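Local coordinates for retropepsin-like aspartic endopeptidase domain-containing protein (Legionella pneumophila subsp. pneumophila str. Philadelphia 1, PDB 2PMA) that is of unknown function but probably has a retropepsin-like aspartic endopeptidase domain, of a family also described as putative ATP-dependent zinc proteases, at residues K29-I41 with I46-G58. Numbering follows the deposited sequence. Where two conformers were deposited one is given.
Sequences KSASLHAVNITEI and IPYLRFTVPTKTG. With ACT (acetate ion), chain C.
Ile41 lays CG2 over one face of the Arg50 guanidinium, 4.0 Å off the plane and nearer its border than its centre. Arg50 is bent at chi3 (-68°); its aliphatic part can lie along the sheet while NE forms a salt bridge with Glu63 of strand 58-71. Within segment 46-58, Ile46 O sits at the edge of the Tyr48 ring, in its plane. Phe51 CD2 lies 3.6 Å from Ala35 CB, whose small methyl lets the ring come this close; Leu33 CD2 also meets the ring obliquely, while Val94 and Leu111 add further apolar contacts. Pro54 offers an apolar CG to pack obliquely on the His34 imidazole, 3.9 Å from His34 CE1. Beyond the rings, branched Leu49 serves two neighbours at once, CD1 touching Ile38 CG2 and CD2 packing on Glu40 CB.

Paired backbone bonds join Val36 with Thr52, Thr39 with Arg50 and Ile41 with Tyr48. Asn37, with positive phi (60°), turns the corner, where a water links its backbone O to Thr52 OG1. The register slips by one residue between Val36 and Thr39, a beta bulge in the antiparallel hairpin of strands 31-43 and 46-55, within a curled, mostly antiparallel sheet consistent with a retropepsin-like fold.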
ATOM      1  N   LYS A  29      -3.121  11.901  -2.617  1.00 28.43           N
ATOM      2  CA  LYS A  29      -3.708  11.663  -1.301  1.00 28.78           C
ATOM      3  C   LYS A  29      -3.703  10.172  -0.940  1.00 27.98           C
ATOM      4  O   LYS A  29      -3.374   9.816   0.188  1.00 26.44           O
ATOM      5  CB  LYS A  29      -5.150  12.187  -1.257  1.00 29.68           C
ATOM      6  CG  LYS A  29      -5.728  12.228   0.142  1.00 32.58           C
ATOM      7  CD  LYS A  29      -7.179  12.698   0.123  1.00 34.31           C
ATOM      8  CE  LYS A  29      -7.879  12.223   1.388  1.00 41.14           C
ATOM      9  NZ  LYS A  29      -7.382  13.015   2.560  1.00 43.26           N
ATOM     10  N   SER A  30      -4.072   9.319  -1.901  1.00 26.62           N
ATOM     11  CA  SER A  30      -4.308   7.893  -1.652  1.00 27.34           C
ATOM     12  C   SER A  30      -3.067   7.050  -1.812  1.00 26.10           C
ATOM     13  O   SER A  30      -2.155   7.421  -2.556  1.00 27.89           O
ATOM     14  CB  SER A  30      -5.342   7.347  -2.672  1.00 28.24           C
ATOM     15  OG  SER A  30      -6.526   8.075  -2.556  1.00 31.84           O
ATOM     16  N   ALA A  31      -3.063   5.889  -1.165  1.00 26.37           N
ATOM     17  CA  ALA A  31      -2.006   4.867  -1.398  1.00 25.12           C
ATOM     18  C   ALA A  31      -2.568   3.852  -2.407  1.00 25.95           C
ATOM     19  O   ALA A  31      -3.798   3.711  -2.507  1.00 25.41           O
ATOM     20  CB  ALA A  31      -1.635   4.179  -0.084  1.00 24.67           C
ATOM     21  N   SER A  32      -1.699   3.189  -3.168  1.00 24.98           N
ATOM     22  CA  SER A  32      -2.165   2.250  -4.191  0.50 25.08           C
ATOM     23  C   SER A  32      -1.192   1.091  -4.268  1.00 25.03           C
ATOM     24  O   SER A  32       0.017   1.245  -4.015  1.00 25.43           O
ATOM     25  CB  SER A  32      -2.306   2.912  -5.561  0.50 25.23           C
ATOM     26  OG  SER A  32      -1.101   3.518  -5.961  0.50 24.39           O
ATOM     27  N   LEU A  33      -1.734  -0.070  -4.593  1.00 24.88           N
ATOM     28  CA  LEU A  33      -0.969  -1.295  -4.657  1.00 25.16           C
ATOM     29  C   LEU A  33      -1.463  -2.108  -5.845  1.00 25.40           C
ATOM     30  O   LEU A  33      -2.689  -2.343  -5.979  1.00 23.93           O
ATOM     31  CB  LEU A  33      -1.251  -2.110  -3.373  1.00 26.55           C
ATOM     32  CG  LEU A  33      -0.672  -3.538  -3.275  1.00 25.93           C
ATOM     33  CD1 LEU A  33       0.906  -3.567  -3.263  1.00 28.49           C
ATOM     34  CD2 LEU A  33      -1.181  -4.240  -1.998  1.00 26.55           C
ATOM     35  N   HIS A  34      -0.557  -2.543  -6.714  1.00 25.71           N
ATOM     36  CA  HIS A  34      -1.018  -3.391  -7.827  1.00 26.85           C
ATOM     37  C   HIS A  34      -1.418  -4.772  -7.313  1.00 26.00           C
ATOM     38  O   HIS A  34      -0.651  -5.456  -6.612  1.00 25.69           O
ATOM     39  CB  HIS A  34       0.010  -3.491  -8.941  1.00 28.24           C
ATOM     40  CG  HIS A  34      -0.430  -4.392 -10.060  1.00 30.89           C
ATOM     41  ND1 HIS A  34       0.347  -5.426 -10.529  1.00 36.38           N
ATOM     42  CD2 HIS A  34      -1.598  -4.457 -10.746  1.00 31.29           C
ATOM     43  CE1 HIS A  34      -0.300  -6.058 -11.497  1.00 30.72           C
ATOM     44  NE2 HIS A  34      -1.490  -5.507 -11.634  1.00 35.67           N
ATOM     45  N   ALA A  35      -2.633  -5.188  -7.642  1.00 24.68           N
ATOM     46  CA  ALA A  35      -3.124  -6.443  -7.148  1.00 24.96           C
ATOM     47  C   ALA A  35      -3.991  -7.005  -8.261  1.00 26.06           C
ATOM     48  O   ALA A  35      -4.594  -6.261  -9.050  1.00 26.24           O
ATOM     49  CB  ALA A  35      -3.965  -6.263  -5.860  1.00 24.36           C
ATOM     50  N   VAL A  36      -4.003  -8.307  -8.340  1.00 26.53           N
ATOM     51  CA  VAL A  36      -4.839  -9.041  -9.355  1.00 25.96           C
ATOM     52  C   VAL A  36      -5.756 -10.098  -8.712  1.00 25.33           C
ATOM     53  O   VAL A  36      -5.592 -10.415  -7.525  1.00 25.10           O
ATOM     54  CB  VAL A  36      -3.928  -9.693 -10.424  1.00 26.85           C
ATOM     55  CG1 VAL A  36      -3.055  -8.608 -11.115  1.00 26.94           C
ATOM     56  CG2 VAL A  36      -2.991 -10.728  -9.788  1.00 28.16           C
ATOM     57  N   ASN A  37      -6.709 -10.648  -9.480  0.50 24.54           N
ATOM     58  CA  ASN A  37      -7.542 -11.758  -9.000  0.50 25.46           C
ATOM     59  C   ASN A  37      -8.353 -11.383  -7.761  0.50 25.58           C
ATOM     60  O   ASN A  37      -8.371 -12.109  -6.753  0.50 25.90           O
ATOM     61  CB  ASN A  37      -6.664 -13.006  -8.710  0.50 26.22           C
ATOM     62  CG  ASN A  37      -5.867 -13.481  -9.942  0.50 25.82           C
ATOM     63  OD1 ASN A  37      -4.770 -14.045  -9.822  0.50 28.77           O
ATOM     64  ND2 ASN A  37      -6.416 -13.262 -11.112  0.50 26.38           N
ATOM     65  N   ILE A  38      -9.004 -10.229  -7.817  1.00 25.30           N
ATOM     66  CA  ILE A  38      -9.659  -9.679  -6.643  1.00 26.32           C
ATOM     67  C   ILE A  38     -11.058 -10.282  -6.512  1.00 27.75           C
ATOM     68  O   ILE A  38     -11.809 -10.268  -7.479  1.00 28.88           O
ATOM     69  CB  ILE A  38      -9.692  -8.149  -6.763  1.00 26.52           C
ATOM     70  CG1 ILE A  38      -8.239  -7.628  -6.906  1.00 27.40           C
ATOM     71  CG2 ILE A  38     -10.430  -7.522  -5.558  1.00 27.38           C
ATOM     72  CD1 ILE A  38      -8.131  -6.175  -7.514  1.00 27.06           C
ATOM     73  N   THR A  39     -11.387 -10.845  -5.351  1.00 28.84           N
ATOM     74  CA  THR A  39     -12.686 -11.486  -5.102  0.50 30.14           C
ATOM     75  C   THR A  39     -13.285 -10.956  -3.797  1.00 30.75           C
ATOM     76  O   THR A  39     -12.557 -10.728  -2.836  1.00 29.98           O
ATOM     77  CB  THR A  39     -12.567 -13.043  -5.014  0.50 30.79           C
ATOM     78  OG1 THR A  39     -11.927 -13.413  -3.786  0.50 34.52           O
ATOM     79  CG2 THR A  39     -11.743 -13.608  -6.190  0.50 29.42           C
ATOM     80  N   GLU A  40     -14.598 -10.762  -3.756  1.00 30.56           N
ATOM     81  CA  GLU A  40     -15.228 -10.249  -2.534  1.00 31.01           C
ATOM     82  C   GLU A  40     -15.729 -11.443  -1.724  1.00 31.96           C
ATOM     83  O   GLU A  40     -16.292 -12.402  -2.294  1.00 30.98           O
ATOM     84  CB  GLU A  40     -16.387  -9.313  -2.896  1.00 32.45           C
ATOM     85  CG  GLU A  40     -17.072  -8.698  -1.675  1.00 33.18           C
ATOM     86  CD  GLU A  40     -18.031  -7.546  -1.988  1.00 35.17           C
ATOM     87  OE1 GLU A  40     -18.440  -6.886  -1.017  1.00 39.78           O
ATOM     88  OE2 GLU A  40     -18.381  -7.296  -3.172  1.00 40.94           O
ATOM     89  N   ILE A  41     -15.493 -11.415  -0.415  1.00 30.95           N
ATOM     90  CA  ILE A  41     -16.028 -12.412   0.498  1.00 33.29           C
ATOM     91  C   ILE A  41     -16.689 -11.674   1.657  1.00 34.62           C
ATOM     92  O   ILE A  41     -16.455 -10.494   1.843  1.00 33.01           O
ATOM     93  CB  ILE A  41     -14.930 -13.364   1.006  1.00 33.02           C
ATOM     94  CG1 ILE A  41     -13.851 -12.579   1.740  1.00 34.00           C
ATOM     95  CG2 ILE A  41     -14.336 -14.182  -0.161  1.00 36.65           C
ATOM     96  CD1 ILE A  41     -12.848 -13.451   2.476  1.00 38.84           C
ATOM     97  N   ILE A  46     -19.337  -8.724   7.206  1.00 31.46           N
ATOM     98  CA  ILE A  46     -18.362  -7.677   6.841  1.00 30.05           C
ATOM     99  C   ILE A  46     -17.653  -8.042   5.527  1.00 29.95           C
ATOM    100  O   ILE A  46     -17.078  -9.147   5.430  1.00 29.79           O
ATOM    101  CB  ILE A  46     -17.294  -7.476   7.926  1.00 30.16           C
ATOM    102  CG1 ILE A  46     -17.949  -7.165   9.282  1.00 30.06           C
ATOM    103  CG2 ILE A  46     -16.297  -6.353   7.525  1.00 27.89           C
ATOM    104  CD1 ILE A  46     -16.933  -6.917  10.357  1.00 30.27           C
ATOM    105  N   PRO A  47     -17.688  -7.128   4.532  1.00 29.07           N
ATOM    106  CA  PRO A  47     -17.032  -7.413   3.266  1.00 28.39           C
ATOM    107  C   PRO A  47     -15.505  -7.303   3.368  1.00 26.74           C
ATOM    108  O   PRO A  47     -14.967  -6.356   3.973  1.00 26.28           O
ATOM    109  CB  PRO A  47     -17.587  -6.345   2.311  1.00 28.09           C
ATOM    110  CG  PRO A  47     -17.933  -5.207   3.170  1.00 31.58           C
ATOM    111  CD  PRO A  47     -18.345  -5.799   4.527  1.00 30.11           C
ATOM    112  N   TYR A  48     -14.852  -8.294   2.770  1.00 26.38           N
ATOM    113  CA  TYR A  48     -13.411  -8.327   2.640  1.00 26.15           C
ATOM    114  C   TYR A  48     -13.180  -8.557   1.165  1.00 25.43           C
ATOM    115  O   TYR A  48     -14.043  -9.178   0.476  1.00 26.13           O
ATOM    116  CB  TYR A  48     -12.818  -9.529   3.419  1.00 27.22           C
ATOM    117  CG  TYR A  48     -12.634  -9.239   4.887  1.00 28.72           C
ATOM    118  CD1 TYR A  48     -11.361  -9.042   5.417  1.00 29.37           C
ATOM    119  CD2 TYR A  48     -13.743  -9.132   5.745  1.00 32.57           C
ATOM    120  CE1 TYR A  48     -11.173  -8.754   6.781  1.00 30.77           C
ATOM    121  CE2 TYR A  48     -13.566  -8.833   7.106  1.00 31.54           C
ATOM    122  CZ  TYR A  48     -12.278  -8.650   7.603  1.00 31.37           C
ATOM    123  OH  TYR A  48     -12.110  -8.350   8.947  1.00 34.21           O
ATOM    124  N   LEU A  49     -12.008  -8.134   0.683  1.00 24.60           N
ATOM    125  CA  LEU A  49     -11.538  -8.576  -0.631  1.00 24.56           C
ATOM    126  C   LEU A  49     -10.331  -9.491  -0.446  1.00 25.19           C
ATOM    127  O   LEU A  49      -9.450  -9.217   0.396  1.00 25.51           O
ATOM    128  CB  LEU A  49     -11.124  -7.362  -1.467  1.00 26.52           C
ATOM    129  CG  LEU A  49     -12.216  -6.340  -1.792  1.00 26.64           C
ATOM    130  CD1 LEU A  49     -11.618  -5.378  -2.769  1.00 28.57           C
ATOM    131  CD2 LEU A  49     -13.454  -7.028  -2.448  1.00 27.29           C
ATOM    132  N   ARG A  50     -10.324 -10.588  -1.186  1.00 24.28           N
ATOM    133  CA  ARG A  50      -9.127 -11.425  -1.317  1.00 26.60           C
ATOM    134  C   ARG A  50      -8.464 -10.972  -2.600  1.00 25.32           C
ATOM    135  O   ARG A  50      -9.142 -10.730  -3.616  1.00 26.57           O
ATOM    136  CB  ARG A  50      -9.527 -12.891  -1.431  1.00 26.63           C
ATOM    137  CG  ARG A  50      -8.373 -13.871  -1.510  1.00 32.19           C
ATOM    138  CD  ARG A  50      -8.929 -15.317  -1.715  1.00 34.52           C
ATOM    139  NE  ARG A  50      -9.636 -15.765  -0.507  1.00 46.99           N
ATOM    140  CZ  ARG A  50     -10.722 -16.539  -0.489  1.00 52.27           C
ATOM    141  NH1 ARG A  50     -11.286 -16.959  -1.629  1.00 55.64           N
ATOM    142  NH2 ARG A  50     -11.261 -16.889   0.680  1.00 54.44           N
ATOM    143  N   PHE A  51      -7.145 -10.837  -2.567  1.00 25.09           N
ATOM    144  CA  PHE A  51      -6.434 -10.389  -3.740  1.00 24.79           C
ATOM    145  C   PHE A  51      -5.010 -10.913  -3.740  1.00 25.64           C
ATOM    146  O   PHE A  51      -4.464 -11.291  -2.671  1.00 25.28           O
ATOM    147  CB  PHE A  51      -6.442  -8.829  -3.799  1.00 23.96           C
ATOM    148  CG  PHE A  51      -5.799  -8.144  -2.599  1.00 26.51           C
ATOM    149  CD1 PHE A  51      -6.547  -7.851  -1.434  1.00 27.01           C
ATOM    150  CD2 PHE A  51      -4.450  -7.763  -2.646  1.00 27.26           C
ATOM    151  CE1 PHE A  51      -5.971  -7.202  -0.339  1.00 28.68           C
ATOM    152  CE2 PHE A  51      -3.846  -7.133  -1.569  1.00 26.81           C
ATOM    153  CZ  PHE A  51      -4.598  -6.823  -0.396  1.00 26.95           C
ATOM    154  N   THR A  52      -4.422 -10.911  -4.925  1.00 24.91           N
ATOM    155  CA  THR A  52      -3.033 -11.362  -5.091  1.00 25.46           C
ATOM    156  C   THR A  52      -2.155 -10.164  -5.375  1.00 27.26           C
ATOM    157  O   THR A  52      -2.461  -9.308  -6.268  1.00 28.89           O
ATOM    158  CB  THR A  52      -3.021 -12.449  -6.197  1.00 27.30           C
ATOM    159  OG1 THR A  52      -3.761 -13.566  -5.697  1.00 27.22           O
ATOM    160  CG2 THR A  52      -1.596 -12.911  -6.568  1.00 27.54           C
ATOM    161  N   VAL A  53      -0.999 -10.102  -4.712  1.00 25.74           N
ATOM    162  CA  VAL A  53       0.087  -9.272  -5.210  1.00 24.66           C
ATOM    163  C   VAL A  53       1.133 -10.089  -5.986  1.00 25.07           C
ATOM    164  O   VAL A  53       1.806 -10.945  -5.398  1.00 24.20           O
ATOM    165  CB  VAL A  53       0.785  -8.547  -4.019  1.00 24.02           C
ATOM    166  CG1 VAL A  53       1.982  -7.652  -4.520  1.00 26.52           C
ATOM    167  CG2 VAL A  53      -0.269  -7.744  -3.219  1.00 25.04           C
ATOM    168  N   PRO A  54       1.294  -9.822  -7.298  1.00 25.32           N
ATOM    169  CA  PRO A  54       2.281 -10.569  -8.100  1.00 25.80           C
ATOM    170  C   PRO A  54       3.666  -9.940  -7.967  1.00 26.22           C
ATOM    171  O   PRO A  54       3.782  -8.717  -7.882  1.00 26.15           O
ATOM    172  CB  PRO A  54       1.753 -10.455  -9.538  1.00 28.01           C
ATOM    173  CG  PRO A  54       0.894  -9.165  -9.544  1.00 27.47           C
ATOM    174  CD  PRO A  54       0.476  -8.872  -8.095  1.00 26.00           C
ATOM    175  N   THR A  55       4.707 -10.753  -7.855  1.00 25.42           N
ATOM    176  CA  THR A  55       6.065 -10.194  -7.743  1.00 25.86           C
ATOM    177  C   THR A  55       7.021 -11.061  -8.537  1.00 26.48           C
ATOM    178  O   THR A  55       6.646 -12.133  -9.036  1.00 25.72           O
ATOM    179  CB  THR A  55       6.595 -10.184  -6.274  1.00 27.13           C
ATOM    180  OG1 THR A  55       6.927 -11.524  -5.912  1.00 26.43           O
ATOM    181  CG2 THR A  55       5.552  -9.657  -5.262  1.00 26.87           C
ATOM    182  N   LYS A  56       8.279 -10.636  -8.609  1.00 28.44           N
ATOM    183  CA  LYS A  56       9.307 -11.491  -9.216  1.00 31.39           C
ATOM    184  C   LYS A  56       9.565 -12.793  -8.456  1.00 30.31           C
ATOM    185  O   LYS A  56      10.081 -13.769  -9.026  1.00 32.43           O
ATOM    186  CB  LYS A  56      10.610 -10.696  -9.396  1.00 32.40           C
ATOM    187  CG  LYS A  56      10.431  -9.563 -10.391  1.00 38.00           C
ATOM    188  CD  LYS A  56      10.178 -10.082 -11.808  1.00 46.41           C
ATOM    189  CE  LYS A  56       8.955  -9.410 -12.480  1.00 51.09           C
ATOM    190  NZ  LYS A  56       8.875  -7.918 -12.265  1.00 54.31           N
ATOM    191  N   THR A  57       9.232 -12.818  -7.169  1.00 31.00           N
ATOM    192  CA  THR A  57       9.398 -14.068  -6.396  1.00 30.46           C
ATOM    193  C   THR A  57       8.079 -14.844  -6.274  1.00 31.13           C
ATOM    194  O   THR A  57       7.900 -15.640  -5.318  1.00 32.50           O
ATOM    195  CB  THR A  57       9.968 -13.801  -4.991  1.00 29.59           C
ATOM    196  OG1 THR A  57       9.034 -13.044  -4.195  1.00 30.06           O
ATOM    197  CG2 THR A  57      11.321 -13.068  -5.102  1.00 32.20           C
ATOM    198  N   GLY A  58       7.130 -14.581  -7.184  1.00 28.00           N
ATOM    199  CA  GLY A  58       5.847 -15.241  -7.130  1.00 25.24           C
ATOM    200  C   GLY A  58       4.711 -14.424  -6.541  1.00 24.26           C
ATOM    201  O   GLY A  58       4.838 -13.203  -6.287  1.00 24.70           O
TER
HETATM  202  C   ACT C 203       9.953  -9.840  -2.998  1.00 56.67           C
HETATM  203  O   ACT C 203       9.480 -10.952  -2.658  1.00 56.18           O
HETATM  204  OXT ACT C 203       9.645  -9.416  -4.134  1.00 57.10           O
HETATM  205  CH3 ACT C 203      10.850  -9.050  -2.097  1.00 56.49           C
HETATM  206  O   HOH W   1      -4.136 -15.331  -7.729  1.00 34.76           O
HETATM  207  O   HOH W   2      -6.672 -13.517  -5.058  1.00 41.61           O